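Local coordinates for protein Maltose/maltodextrin transport permease homologue (Bdellovibrio bacteriovorus HD100, PDB 6FFL) that binds maltotriose as the periplasmic-type solute-binding domain fused to the MalF transmembrane subunit, and probably feeds maltodextrins to an ABC transporter, at residues Val3-Ile7 with Ala282-Ala287; Met11-His15 with Trp236-Asp240; Gly76-Leu81 with Tyr272-Met278; Asn220-Lys224 with Tyr241-Val246. All blocks are in the same frame, centred on the assembly; numbering follows the deposited sequence.

Contact 1 of 4, residues Val3-Ile7 with Ala282-Ala287; sequences VRIQI and AHYEAA
Strand 4-7, with Val3 just ahead of it, and helix 282-287 pass 8.6 Å apart at their axes, their N-to-C directions 52° apart, so the helix lies aslant over the start of the strand and its apolar side chains fill the gap. No direct hydrogen bond joins the two segments. Val3 and Ile5, two residues apart, both send their CB toward the helix. Val3 divides its two methyls: CG2, set opposite its own backbone N, sits over the centre of the His283 ring, 3.3 Å from the centroid and 5° off the ring normal, a CH-pi contact; CG1 reaches Ala286 CB at 3.8 Å. Arg4 O approaches the same imidazole at its edge, 3.6 Å from His283 CD2. A water accepts from Arg4 N at 2.9 Å and also bonds His283 NE2, while His283 ND1 is held by Ser280 OG; together they probably limit the rotation of the ring. Deeper in, Ile5 CG2 lies 4.0 Å from Ala286 CB. Ile5 CD1 lies 3.9 Å from Ala287 CA, so the isoleucine packs directly on the helix backbone. Arg4, on the other side of the strand, bonds Thr34 and Gln36. Such packing of a helix across the central mixed sheet, here on strands 4-9 and 266-274, is typical of the alpha/beta lobes of periplasmic binding proteins.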
loop_
_atom_site.group_PDB
_atom_site.type_symbol
_atom_site.label_atom_id
_atom_site.label_comp_id
_atom_site.label_asym_id
_atom_site.label_seq_id
_atom_site.Cartn_x
_atom_site.Cartn_y
_atom_site.Cartn_z
ATOM N N VAL A 3 -0.081 -4.450 33.082
ATOM C CA VAL A 3 0.525 -3.500 32.159
ATOM C C VAL A 3 -0.370 -3.302 30.933
ATOM O O VAL A 3 -0.941 -4.253 30.405
ATOM C CB VAL A 3 1.951 -3.955 31.756
ATOM C CG1 VAL A 3 1.912 -5.199 30.881
ATOM C CG2 VAL A 3 2.683 -2.844 31.048
ATOM N N ARG A 4 -0.506 -2.054 30.490
ATOM C CA ARG A 4 -1.300 -1.725 29.311
ATOM C C ARG A 4 -0.374 -1.158 28.248
ATOM O O ARG A 4 0.320 -0.166 28.492
ATOM C CB ARG A 4 -2.402 -0.721 29.644
ATOM C CG ARG A 4 -3.321 -0.413 28.472
ATOM C CD ARG A 4 -4.617 0.225 28.944
ATOM N NE ARG A 4 -5.548 0.476 27.846
ATOM C CZ ARG A 4 -6.305 -0.455 27.274
ATOM N NH1 ARG A 4 -6.242 -1.713 27.689
ATOM N NH2 ARG A 4 -7.127 -0.129 26.284
ATOM N N ILE A 5 -0.363 -1.784 27.074
ATOM C CA ILE A 5 0.497 -1.366 25.978
ATOM C C ILE A 5 -0.382 -0.908 24.812
ATOM O O ILE A 5 -1.589 -1.156 24.774
ATOM C CB ILE A 5 1.472 -2.477 25.537
ATOM C CG1 ILE A 5 0.707 -3.756 25.195
ATOM C CG2 ILE A 5 2.522 -2.748 26.623
ATOM C CD1 ILE A 5 1.571 -4.834 24.590
ATOM N N GLN A 6 0.250 -0.236 23.858
ATOM C CA GLN A 6 -0.430 0.433 22.759
ATOM C C GLN A 6 0.097 -0.041 21.411
ATOM O O GLN A 6 1.299 -0.251 21.247
ATOM C CB GLN A 6 -0.222 1.949 22.820
ATOM C CG GLN A 6 -0.885 2.703 23.963
ATOM C CD GLN A 6 -0.959 4.196 23.649
ATOM O OE1 GLN A 6 -1.958 4.682 23.110
ATOM N NE2 GLN A 6 0.113 4.920 23.949
ATOM N N ILE A 7 -0.797 -0.165 20.434
ATOM C CA ILE A 7 -0.395 -0.358 19.044
ATOM C C ILE A 7 -1.095 0.700 18.200
ATOM O O ILE A 7 -2.327 0.808 18.229
ATOM C CB ILE A 7 -0.714 -1.771 18.529
ATOM C CG1 ILE A 7 -0.463 -1.855 17.020
ATOM C CG2 ILE A 7 -2.142 -2.172 18.879
ATOM C CD1 ILE A 7 -0.976 -3.129 16.382
ATOM N N ALA A 282 8.532 -4.088 32.062
ATOM C CA ALA A 282 7.301 -4.853 31.879
ATOM C C ALA A 282 6.583 -4.453 30.595
ATOM O O ALA A 282 5.981 -5.303 29.925
ATOM C CB ALA A 282 6.382 -4.675 33.089
ATOM N N HIS A 283 6.624 -3.166 30.235
ATOM C CA HIS A 283 6.026 -2.744 28.970
ATOM C C HIS A 283 6.769 -3.352 27.788
ATOM O O HIS A 283 6.146 -3.814 26.819
ATOM C CB HIS A 283 6.015 -1.217 28.867
ATOM C CG HIS A 283 5.006 -0.555 29.753
ATOM N ND1 HIS A 283 5.217 -0.353 31.101
ATOM C CD2 HIS A 283 3.782 -0.042 29.483
ATOM C CE1 HIS A 283 4.163 0.249 31.625
ATOM N NE2 HIS A 283 3.279 0.452 30.663
ATOM N N TYR A 284 8.103 -3.378 27.861
ATOM C CA TYR A 284 8.917 -3.937 26.788
ATOM C C TYR A 284 8.650 -5.429 26.606
ATOM O O TYR A 284 8.439 -5.900 25.484
ATOM C CB TYR A 284 10.399 -3.697 27.081
ATOM C CG TYR A 284 11.316 -4.407 26.118
ATOM C CD1 TYR A 284 11.500 -3.925 24.824
ATOM C CD2 TYR A 284 11.982 -5.572 26.485
ATOM C CE1 TYR A 284 12.333 -4.568 23.928
ATOM C CE2 TYR A 284 12.821 -6.231 25.585
ATOM C CZ TYR A 284 12.990 -5.722 24.313
ATOM O OH TYR A 284 13.814 -6.354 23.409
ATOM N N GLU A 285 8.676 -6.189 27.705
ATOM C CA GLU A 285 8.426 -7.625 27.619
ATOM C C GLU A 285 7.032 -7.910 27.073
ATOM O O GLU A 285 6.844 -8.842 26.284
ATOM C CB GLU A 285 8.607 -8.273 28.995
ATOM C CG GLU A 285 9.991 -8.073 29.604
ATOM C CD GLU A 285 10.134 -8.723 30.968
ATOM O OE1 GLU A 285 10.485 -9.917 31.021
ATOM O OE2 GLU A 285 9.894 -8.040 31.987
ATOM N N ALA A 286 6.042 -7.111 27.480
ATOM C CA ALA A 286 4.688 -7.298 26.967
ATOM C C ALA A 286 4.615 -6.969 25.482
ATOM O O ALA A 286 3.924 -7.658 24.722
ATOM C CB ALA A 286 3.699 -6.441 27.756
ATOM N N ALA A 287 5.330 -5.926 25.048
ATOM C CA ALA A 287 5.319 -5.561 23.635
ATOM C C ALA A 287 5.952 -6.652 22.781
ATOM O O ALA A 287 5.483 -6.939 21.672
ATOM C CB ALA A 287 6.047 -4.227 23.437
HETATM O O HOH W 1 0.395 0.143 32.198
#

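Contact 2 of 4, residues Met11-His15 with Trp236-Asp240; sequences MIYGH and WSWGD. With GLC (alpha-D-glucopyranose), chain B; GLC (alpha-D-glucopyranose), chain C; SO4 (sulfate ion), chain H.
Ile12 and Trp236 meet beside the maltotriose in the binding cleft of this periplasmic-binding-protein fold. The indole lies flat under the sugar, a carbohydrate-aromatic stack: C4 of the chain B glucose stands 3.8 Å above the ring plane over its centre, and C1 of the chain C glucose is 3.5 Å from Trp236 CH2. Trp236 CG sits between its backbone N and carbonyl carbon (chi1 58°), the setting in which the indole face lies against the sugar. At the edge of the indole, Ile12 CD1 comes within 4.0 Å of Trp236 CD1, the two side chains crossing at about a right angle. Ile12 N also gives a weak hydrogen bond to O2 of the chain B glucose. Behind this first shell, Tyr216 takes the Trp236 NE1 bond, which helps to set the rotation of the indole. A sulfate beside Ile12 CG1, probably from the crystallisation liquor, accepts from Tyr13 N and is also bonded by Arg16. Further out, a water joins His15 NE2 to Gly239 N. The start of helix 13-29 is tied across by Asp240, whose OD1 lies at the edge of the Tyr13 ring, 3.3 Å from Tyr13 CD2. Asp240 OD2 accepts from Gly14 N at 3.0 Å with an N-H...O angle of 155°, using its syn lone pair.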
loop_
_atom_site.group_PDB
_atom_site.type_symbol
_atom_site.label_atom_id
_atom_site.label_comp_id
_atom_site.label_asym_id
_atom_site.label_seq_id
_atom_site.Cartn_x
_atom_site.Cartn_y
_atom_site.Cartn_z
ATOM N N MET A 11 -4.576 0.064 9.668
ATOM C CA MET A 11 -5.353 -1.028 9.079
ATOM C C MET A 11 -6.762 -0.596 8.691
ATOM O O MET A 11 -7.516 -0.074 9.520
ATOM C CB MET A 11 -5.454 -2.207 10.051
ATOM C CG MET A 11 -4.138 -2.890 10.332
ATOM S SD MET A 11 -4.432 -4.424 11.239
ATOM C CE MET A 11 -2.759 -4.802 11.761
ATOM N N ILE A 12 -7.134 -0.910 7.444
ATOM C CA ILE A 12 -8.475 -0.693 6.937
ATOM C C ILE A 12 -9.498 -1.519 7.726
ATOM O O ILE A 12 -9.166 -2.506 8.395
ATOM C CB ILE A 12 -8.483 -1.072 5.446
ATOM C CG1 ILE A 12 -9.694 -0.505 4.712
ATOM C CG2 ILE A 12 -8.424 -2.595 5.287
ATOM C CD1 ILE A 12 -9.730 -0.924 3.247
ATOM N N TYR A 13 -10.767 -1.114 7.615
ATOM C CA TYR A 13 -11.870 -1.720 8.357
ATOM C C TYR A 13 -11.768 -3.239 8.488
ATOM O O TYR A 13 -11.703 -3.773 9.600
ATOM C CB TYR A 13 -13.193 -1.357 7.689
ATOM C CG TYR A 13 -14.387 -1.934 8.417
ATOM C CD1 TYR A 13 -14.887 -1.326 9.562
ATOM C CD2 TYR A 13 -14.999 -3.104 7.971
ATOM C CE1 TYR A 13 -15.990 -1.859 10.229
ATOM C CE2 TYR A 13 -16.084 -3.642 8.633
ATOM C CZ TYR A 13 -16.573 -3.020 9.759
ATOM O OH TYR A 13 -17.655 -3.564 10.413
ATOM N N GLY A 14 -11.771 -3.949 7.357
ATOM C CA GLY A 14 -11.779 -5.406 7.404
ATOM C C GLY A 14 -10.577 -5.982 8.132
ATOM O O GLY A 14 -10.690 -6.986 8.842
ATOM N N HIS A 15 -9.409 -5.354 7.966
ATOM C CA HIS A 15 -8.207 -5.847 8.632
ATOM C C HIS A 15 -8.215 -5.503 10.115
ATOM O O HIS A 15 -7.789 -6.315 10.942
ATOM C CB HIS A 15 -6.942 -5.274 7.973
ATOM C CG HIS A 15 -6.669 -5.820 6.604
ATOM N ND1 HIS A 15 -5.393 -6.092 6.155
ATOM C CD2 HIS A 15 -7.504 -6.129 5.583
ATOM C CE1 HIS A 15 -5.458 -6.552 4.918
ATOM N NE2 HIS A 15 -6.726 -6.580 4.548
ATOM N N TRP A 236 -5.072 -4.949 0.246
ATOM C CA TRP A 236 -5.730 -4.635 1.514
ATOM C C TRP A 236 -7.234 -4.460 1.359
ATOM O O TRP A 236 -7.953 -4.498 2.365
ATOM C CB TRP A 236 -5.160 -3.340 2.117
ATOM C CG TRP A 236 -5.304 -2.167 1.170
ATOM C CD1 TRP A 236 -6.420 -1.402 0.968
ATOM C CD2 TRP A 236 -4.303 -1.662 0.266
ATOM N NE1 TRP A 236 -6.175 -0.450 0.003
ATOM C CE2 TRP A 236 -4.885 -0.586 -0.441
ATOM C CE3 TRP A 236 -2.972 -2.006 -0.000
ATOM C CZ2 TRP A 236 -4.179 0.145 -1.403
ATOM C CZ3 TRP A 236 -2.268 -1.278 -0.967
ATOM C CH2 TRP A 236 -2.876 -0.221 -1.655
ATOM N N SER A 237 -7.726 -4.250 0.132
ATOM C CA SER A 237 -9.132 -3.941 -0.080
ATOM C C SER A 237 -9.985 -5.167 -0.377
ATOM O O SER A 237 -11.214 -5.050 -0.382
ATOM C CB SER A 237 -9.282 -2.922 -1.222
ATOM O OG SER A 237 -8.940 -3.504 -2.485
ATOM N N TRP A 238 -9.372 -6.331 -0.603
ATOM C CA TRP A 238 -10.136 -7.511 -1.005
ATOM C C TRP A 238 -11.205 -7.861 0.021
ATOM O O TRP A 238 -12.355 -8.152 -0.332
ATOM C CB TRP A 238 -9.203 -8.704 -1.179
ATOM C CG TRP A 238 -8.231 -8.602 -2.319
ATOM C CD1 TRP A 238 -8.295 -7.762 -3.402
ATOM C CD2 TRP A 238 -7.058 -9.394 -2.491
ATOM N NE1 TRP A 238 -7.220 -7.987 -4.233
ATOM C CE2 TRP A 238 -6.454 -8.997 -3.701
ATOM C CE3 TRP A 238 -6.456 -10.409 -1.737
ATOM C CZ2 TRP A 238 -5.265 -9.564 -4.164
ATOM C CZ3 TRP A 238 -5.281 -10.980 -2.207
ATOM C CH2 TRP A 238 -4.697 -10.553 -3.408
ATOM N N GLY A 239 -10.830 -7.868 1.301
ATOM C CA GLY A 239 -11.765 -8.304 2.326
ATOM C C GLY A 239 -13.006 -7.439 2.375
ATOM O O GLY A 239 -14.123 -7.940 2.516
ATOM N N ASP A 240 -12.830 -6.131 2.226
ATOM C CA ASP A 240 -13.974 -5.239 2.319
ATOM C C ASP A 240 -14.873 -5.323 1.093
ATOM O O ASP A 240 -16.093 -5.168 1.225
ATOM C CB ASP A 240 -13.484 -3.820 2.578
ATOM C CG ASP A 240 -13.142 -3.608 4.051
ATOM O OD1 ASP A 240 -14.046 -3.759 4.899
ATOM O OD2 ASP A 240 -11.972 -3.357 4.376
HETATM C C1 GLC B . -6.116 1.366 4.175
HETATM C C2 GLC B . -5.045 0.271 4.210
HETATM C C3 GLC B . -3.680 0.822 3.824
HETATM C C4 GLC B . -3.750 1.609 2.515
HETATM C C5 GLC B . -4.860 2.666 2.588
HETATM C C6 GLC B . -5.043 3.375 1.247
HETATM O O1 GLC B . -5.873 2.301 5.228
HETATM O O2 GLC B . -4.929 -0.270 5.530
HETATM O O3 GLC B . -2.746 -0.277 3.736
HETATM O O4 GLC B . -2.460 2.219 2.303
HETATM O O5 GLC B . -6.115 2.057 2.912
HETATM O O6 GLC B . -5.973 4.459 1.381
HETATM C C1 GLC C . -1.954 1.844 1.037
HETATM C C2 GLC C . -0.571 1.216 1.156
HETATM C C3 GLC C . 0.501 2.224 1.539
HETATM C C4 GLC C . 0.417 3.395 0.566
HETATM C C5 GLC C . -0.990 3.985 0.608
HETATM C C6 GLC C . -1.121 5.173 -0.352
HETATM O O2 GLC C . -0.649 0.162 2.134
HETATM O O3 GLC C . 1.787 1.588 1.434
HETATM O O4 GLC C . 1.338 4.403 0.956
HETATM O O5 GLC C . -1.904 2.980 0.185
HETATM O O6 GLC C . -2.311 5.930 -0.042
HETATM S S SO4 H . -11.778 2.697 7.079
HETATM O O1 SO4 H . -12.092 3.714 6.083
HETATM O O2 SO4 H . -10.797 3.245 8.020
HETATM O O3 SO4 H . -11.221 1.514 6.432
HETATM O O4 SO4 H . -12.990 2.303 7.787
HETATM O O HOH W 2 -7.765 -7.740 2.160
#

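Contact 3 of 4, residues Gly76-Leu81 with Tyr272-Met278; sequences GIVRPL and YSLNANM
Arg79 lies along the backbone of residues 274-276, where the loop 76-81 meets the end of strand 266-274 in the sheet of one lobe of the binding-protein fold; a single beta bridge pairs Val78 with Asn275. From Arg79 CB, 3.8 Å from Leu274 O, the chain runs extended: CG and CD pass close to Asn275 O, and CD also touches Leu274 CB. Arg79 NE then gives a hydrogen bond to Asn275 O at 2.9 Å, the oxygen lying 5° out of the guanidinium plane and at its edge. At the tip, Arg79 NH2 packs 3.5 Å from Met278 CG. With CG anti to its carbonyl carbon (chi1 -56°), the chain runs over the 274-276 backbone. Arg79 N bonds Leu274 O at 2.8 Å. Ala276 N bonds Ile77 O at 3.0 Å. A water carries the pairing further, donating to Arg79 O and accepting from Leu274 N. Deeper, Leu81 CD2 meets Leu274 CD1 at 3.7 Å. Asn275 leaves the bridge through an Asx turn, and its ND2 is taken by Ser57 and Pro59 oxygens. In that turn, Asn275 OD1 accepts from Asn277 N at 2.8 Å.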
loop_
_atom_site.group_PDB
_atom_site.type_symbol
_atom_site.label_atom_id
_atom_site.label_comp_id
_atom_site.label_asym_id
_atom_site.label_seq_id
_atom_site.Cartn_x
_atom_site.Cartn_y
_atom_site.Cartn_z
ATOM N N GLY A 76 16.210 7.142 14.889
ATOM C CA GLY A 76 16.469 6.414 16.117
ATOM C C GLY A 76 15.245 6.158 16.971
ATOM O O GLY A 76 15.367 6.052 18.191
ATOM N N ILE A 77 14.059 6.049 16.373
ATOM C CA ILE A 77 12.851 5.914 17.176
ATOM C C ILE A 77 12.272 4.501 17.155
ATOM O O ILE A 77 11.241 4.264 17.796
ATOM C CB ILE A 77 11.783 6.949 16.769
ATOM C CG1 ILE A 77 11.375 6.762 15.304
ATOM C CG2 ILE A 77 12.301 8.368 17.062
ATOM C CD1 ILE A 77 10.272 7.744 14.829
ATOM N N VAL A 78 12.900 3.553 16.457
ATOM C CA VAL A 78 12.487 2.155 16.538
ATOM C C VAL A 78 13.708 1.276 16.771
ATOM O O VAL A 78 14.833 1.631 16.401
ATOM C CB VAL A 78 11.733 1.681 15.279
ATOM C CG1 VAL A 78 10.361 2.360 15.205
ATOM C CG2 VAL A 78 12.574 1.928 14.020
ATOM N N ARG A 79 13.475 0.109 17.384
ATOM C CA ARG A 79 14.556 -0.778 17.828
ATOM C C ARG A 79 14.917 -1.788 16.740
ATOM O O ARG A 79 14.024 -2.326 16.079
ATOM C CB ARG A 79 14.142 -1.551 19.075
ATOM C CG ARG A 79 13.696 -0.686 20.232
ATOM C CD ARG A 79 13.145 -1.536 21.372
ATOM N NE ARG A 79 13.043 -0.744 22.596
ATOM C CZ ARG A 79 13.860 -0.851 23.633
ATOM N NH1 ARG A 79 14.840 -1.752 23.624
ATOM N NH2 ARG A 79 13.682 -0.069 24.688
ATOM N N PRO A 80 16.201 -2.080 16.527
ATOM C CA PRO A 80 16.551 -3.230 15.680
ATOM C C PRO A 80 15.973 -4.491 16.301
ATOM O O PRO A 80 16.025 -4.670 17.516
ATOM C CB PRO A 80 18.086 -3.251 15.705
ATOM C CG PRO A 80 18.500 -1.928 16.255
ATOM C CD PRO A 80 17.388 -1.454 17.134
ATOM N N LEU A 81 15.399 -5.355 15.460
ATOM C CA LEU A 81 14.722 -6.553 15.946
ATOM C C LEU A 81 15.610 -7.787 15.948
ATOM O O LEU A 81 15.213 -8.818 16.506
ATOM C CB LEU A 81 13.476 -6.835 15.094
ATOM C CG LEU A 81 12.435 -5.727 15.179
ATOM C CD1 LEU A 81 11.263 -6.020 14.261
ATOM C CD2 LEU A 81 11.984 -5.525 16.628
ATOM N N TYR A 272 5.246 -4.655 11.854
ATOM C CA TYR A 272 5.384 -4.127 13.205
ATOM C C TYR A 272 6.814 -3.688 13.492
ATOM O O TYR A 272 7.775 -4.357 13.098
ATOM C CB TYR A 272 4.958 -5.182 14.232
ATOM C CG TYR A 272 3.511 -5.635 14.093
ATOM C CD1 TYR A 272 2.488 -4.942 14.738
ATOM C CD2 TYR A 272 3.175 -6.751 13.334
ATOM C CE1 TYR A 272 1.172 -5.345 14.634
ATOM C CE2 TYR A 272 1.852 -7.159 13.206
ATOM C CZ TYR A 272 0.855 -6.447 13.864
ATOM O OH TYR A 272 -0.467 -6.831 13.751
ATOM N N SER A 273 6.941 -2.553 14.180
ATOM C CA SER A 273 8.205 -2.095 14.738
ATOM C C SER A 273 8.010 -1.823 16.220
ATOM O O SER A 273 6.903 -1.509 16.656
ATOM C CB SER A 273 8.714 -0.812 14.051
ATOM O OG SER A 273 8.913 -0.997 12.652
ATOM N N LEU A 274 9.101 -1.936 16.984
ATOM C CA LEU A 274 9.118 -1.658 18.420
ATOM C C LEU A 274 9.694 -0.268 18.697
ATOM O O LEU A 274 10.772 0.069 18.204
ATOM C CB LEU A 274 9.952 -2.714 19.147
ATOM C CG LEU A 274 9.415 -4.144 19.262
ATOM C CD1 LEU A 274 10.452 -5.018 19.963
ATOM C CD2 LEU A 274 8.120 -4.175 20.050
ATOM N N ASN A 275 8.975 0.526 19.496
ATOM C CA ASN A 275 9.437 1.846 19.912
ATOM C C ASN A 275 10.761 1.748 20.661
ATOM O O ASN A 275 10.944 0.893 21.535
ATOM C CB ASN A 275 8.366 2.496 20.797
ATOM C CG ASN A 275 8.498 4.007 20.894
ATOM O OD1 ASN A 275 9.587 4.564 20.775
ATOM N ND2 ASN A 275 7.367 4.682 21.115
ATOM N N ALA A 276 11.691 2.634 20.309
ATOM C CA ALA A 276 12.892 2.775 21.119
ATOM C C ALA A 276 12.554 3.224 22.540
ATOM O O ALA A 276 13.276 2.884 23.487
ATOM C CB ALA A 276 13.839 3.764 20.439
ATOM N N ASN A 277 11.471 3.993 22.707
ATOM C CA ASN A 277 10.990 4.435 24.021
ATOM C C ASN A 277 10.094 3.366 24.629
ATOM O O ASN A 277 9.048 3.050 24.059
ATOM C CB ASN A 277 10.167 5.723 23.901
ATOM C CG ASN A 277 10.945 6.876 23.324
ATOM O OD1 ASN A 277 12.098 7.091 23.682
ATOM N ND2 ASN A 277 10.305 7.650 22.441
ATOM N N MET A 278 10.466 2.845 25.796
ATOM C CA MET A 278 9.622 1.929 26.553
ATOM C C MET A 278 9.538 2.424 27.989
ATOM O O MET A 278 10.569 2.720 28.603
ATOM C CB MET A 278 10.168 0.496 26.524
ATOM C CG MET A 278 10.195 -0.145 25.150
ATOM S SD MET A 278 8.570 -0.773 24.662
ATOM C CE MET A 278 8.863 -1.102 22.933
HETATM O O HOH W 3 11.460 -2.197 15.434
#

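Contact 4 of 4, residues Asn220-Lys224 with Tyr241-Val246; sequences NALFK and YQQAKV
Phe223 turns its edge onto the face of Tyr241 in a T-shaped pair, the ring centroids 5.1 Å apart and the planes at 75°. Phe223 CD2 stands 3.8 Å above the Tyr241 plane, over its centre. The phenylalanine gets there with CG opposite its backbone N (chi1 -165°), which carries the ring off the helix toward the 241-246 segment; Phe223 CE2, next to CD2, meets Val246 CG1 at 3.8 Å. Tyr241 takes the other setting, CG opposite its carbonyl carbon (chi1 -62°), which brings the ring between Phe223, Lys224 and Asn220. There Tyr241 OH donates a weak bond to Asn220 OD1 at 2.6 Å and receives another from Asn233 ND2. This buried oxygen is thus engaged twice. Lys224 CG lies in the Tyr241 plane at the ring edge, 3.7 Å from Tyr241 CD1, while the methyl of Ala244 packs against CG and CE of the lysine. Val246 CG2 closes on Lys224 CA at 3.9 Å. Lys245, with positive phi, ends helix 238-243 in a Schellman motif and turns the chain into Val246. Helices packed together over a four-stranded sheet in this way, with Leu119, Leu231 and Phe248 beneath the two rings, are characteristic of the alpha/beta lobe of a solute-binding protein.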
loop_
_atom_site.group_PDB
_atom_site.type_symbol
_atom_site.label_atom_id
_atom_site.label_comp_id
_atom_site.label_asym_id
_atom_site.label_seq_id
_atom_site.Cartn_x
_atom_site.Cartn_y
_atom_site.Cartn_z
ATOM N N ASN A 220 -13.565 3.860 -3.611
ATOM C CA ASN A 220 -14.009 2.716 -2.823
ATOM C C ASN A 220 -15.528 2.599 -2.827
ATOM O O ASN A 220 -16.084 1.533 -3.116
ATOM C CB ASN A 220 -13.480 2.875 -1.395
ATOM C CG ASN A 220 -13.582 1.606 -0.578
ATOM O OD1 ASN A 220 -13.153 0.545 -1.003
ATOM N ND2 ASN A 220 -14.140 1.723 0.622
ATOM N N ALA A 221 -16.218 3.699 -2.515
ATOM C CA ALA A 221 -17.678 3.682 -2.496
ATOM C C ALA A 221 -18.255 3.392 -3.876
ATOM O O ALA A 221 -19.191 2.593 -4.009
ATOM C CB ALA A 221 -18.216 5.013 -1.972
ATOM N N LEU A 222 -17.729 4.045 -4.914
ATOM C CA LEU A 222 -18.285 3.845 -6.251
ATOM C C LEU A 222 -18.189 2.384 -6.676
ATOM O O LEU A 222 -19.120 1.847 -7.291
ATOM C CB LEU A 222 -17.583 4.751 -7.263
ATOM C CG LEU A 222 -17.915 6.252 -7.161
ATOM C CD1 LEU A 222 -16.967 7.079 -8.009
ATOM C CD2 LEU A 222 -19.366 6.543 -7.545
ATOM N N PHE A 223 -17.070 1.723 -6.355
ATOM C CA PHE A 223 -16.923 0.311 -6.703
ATOM C C PHE A 223 -17.882 -0.562 -5.895
ATOM O O PHE A 223 -18.505 -1.478 -6.443
ATOM C CB PHE A 223 -15.468 -0.131 -6.491
ATOM C CG PHE A 223 -15.130 -1.451 -7.141
ATOM C CD1 PHE A 223 -15.149 -1.585 -8.526
ATOM C CD2 PHE A 223 -14.790 -2.559 -6.365
ATOM C CE1 PHE A 223 -14.831 -2.810 -9.140
ATOM C CE2 PHE A 223 -14.472 -3.790 -6.966
ATOM C CZ PHE A 223 -14.495 -3.917 -8.354
ATOM N N LYS A 224 -18.024 -0.286 -4.595
ATOM C CA LYS A 224 -18.939 -1.070 -3.773
ATOM C C LYS A 224 -20.388 -0.882 -4.206
ATOM O O LYS A 224 -21.205 -1.794 -4.041
ATOM C CB LYS A 224 -18.790 -0.684 -2.301
ATOM C CG LYS A 224 -17.508 -1.192 -1.666
ATOM C CD LYS A 224 -17.105 -0.361 -0.467
ATOM C CE LYS A 224 -18.063 -0.554 0.696
ATOM N NZ LYS A 224 -17.631 0.251 1.876
ATOM N N TYR A 241 -14.322 -5.607 -0.095
ATOM C CA TYR A 241 -15.210 -5.822 -1.238
ATOM C C TYR A 241 -15.959 -7.142 -1.123
ATOM O O TYR A 241 -17.126 -7.221 -1.523
ATOM C CB TYR A 241 -14.437 -5.744 -2.564
ATOM C CG TYR A 241 -13.829 -4.368 -2.758
ATOM C CD1 TYR A 241 -14.564 -3.224 -2.477
ATOM C CD2 TYR A 241 -12.512 -4.221 -3.183
ATOM C CE1 TYR A 241 -14.009 -1.958 -2.619
ATOM C CE2 TYR A 241 -11.948 -2.966 -3.324
ATOM C CZ TYR A 241 -12.692 -1.843 -3.037
ATOM O OH TYR A 241 -12.132 -0.597 -3.165
ATOM N N GLN A 242 -15.324 -8.173 -0.556
ATOM C CA GLN A 242 -16.023 -9.433 -0.306
ATOM C C GLN A 242 -17.168 -9.237 0.677
ATOM O O GLN A 242 -18.278 -9.741 0.464
ATOM C CB GLN A 242 -15.038 -10.485 0.211
ATOM C CG GLN A 242 -14.145 -11.067 -0.874
ATOM C CD GLN A 242 -12.947 -11.806 -0.313
ATOM O OE1 GLN A 242 -12.686 -11.779 0.894
ATOM N NE2 GLN A 242 -12.209 -12.473 -1.190
ATOM N N GLN A 243 -16.921 -8.497 1.759
ATOM C CA GLN A 243 -17.978 -8.249 2.737
ATOM C C GLN A 243 -19.108 -7.432 2.127
ATOM O O GLN A 243 -20.279 -7.615 2.483
ATOM C CB GLN A 243 -17.411 -7.540 3.968
ATOM C CG GLN A 243 -18.383 -7.492 5.150
ATOM C CD GLN A 243 -17.842 -6.702 6.331
ATOM O OE1 GLN A 243 -16.635 -6.684 6.583
ATOM N NE2 GLN A 243 -18.736 -6.042 7.062
ATOM N N ALA A 244 -18.777 -6.523 1.208
ATOM C CA ALA A 244 -19.771 -5.723 0.506
ATOM C C ALA A 244 -20.450 -6.483 -0.626
ATOM O O ALA A 244 -21.248 -5.888 -1.356
ATOM C CB ALA A 244 -19.124 -4.450 -0.038
ATOM N N LYS A 245 -20.139 -7.770 -0.791
ATOM C CA LYS A 245 -20.774 -8.639 -1.778
ATOM C C LYS A 245 -20.530 -8.172 -3.210
ATOM O O LYS A 245 -21.368 -8.367 -4.092
ATOM C CB LYS A 245 -22.274 -8.788 -1.495
ATOM C CG LYS A 245 -22.566 -9.568 -0.212
ATOM C CD LYS A 245 -24.056 -9.588 0.129
ATOM C CE LYS A 245 -24.301 -10.255 1.478
ATOM N NZ LYS A 245 -25.744 -10.254 1.854
ATOM N N VAL A 246 -19.377 -7.564 -3.471
ATOM C CA VAL A 246 -18.978 -7.281 -4.842
ATOM C C VAL A 246 -18.368 -8.553 -5.416
ATOM O O VAL A 246 -17.418 -9.103 -4.849
ATOM C CB VAL A 246 -17.978 -6.116 -4.909
ATOM C CG1 VAL A 246 -17.661 -5.778 -6.369
ATOM C CG2 VAL A 246 -18.506 -4.895 -4.163
#

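Contacts 1 and 3 reach the same mixed sheet, centres about 13 Å apart, and touch where Ala287 packs on Leu274 and Tyr284 on Arg79. Contacts 2 and 4, centres about 11 Å apart, share helix 238-243; contact 2 ties it across the cleft to helix 13-29, which follows the strand of contact 1. Contact 4 lies on the opposite side of the chain's centre from contact 3. Contacts 3 and 4 are mostly buried, contacts 1 and 2 partly. Contact 1 is mainly apolar, with a methyl over an imidazole and a bridging water; contact 3 is dominated by backbone pairing, contact 4 by an aromatic core with one buried hydroxyl. Contact 2 alone touches sugar, mixing stacking with a carboxylate-to-backbone hydrogen bond.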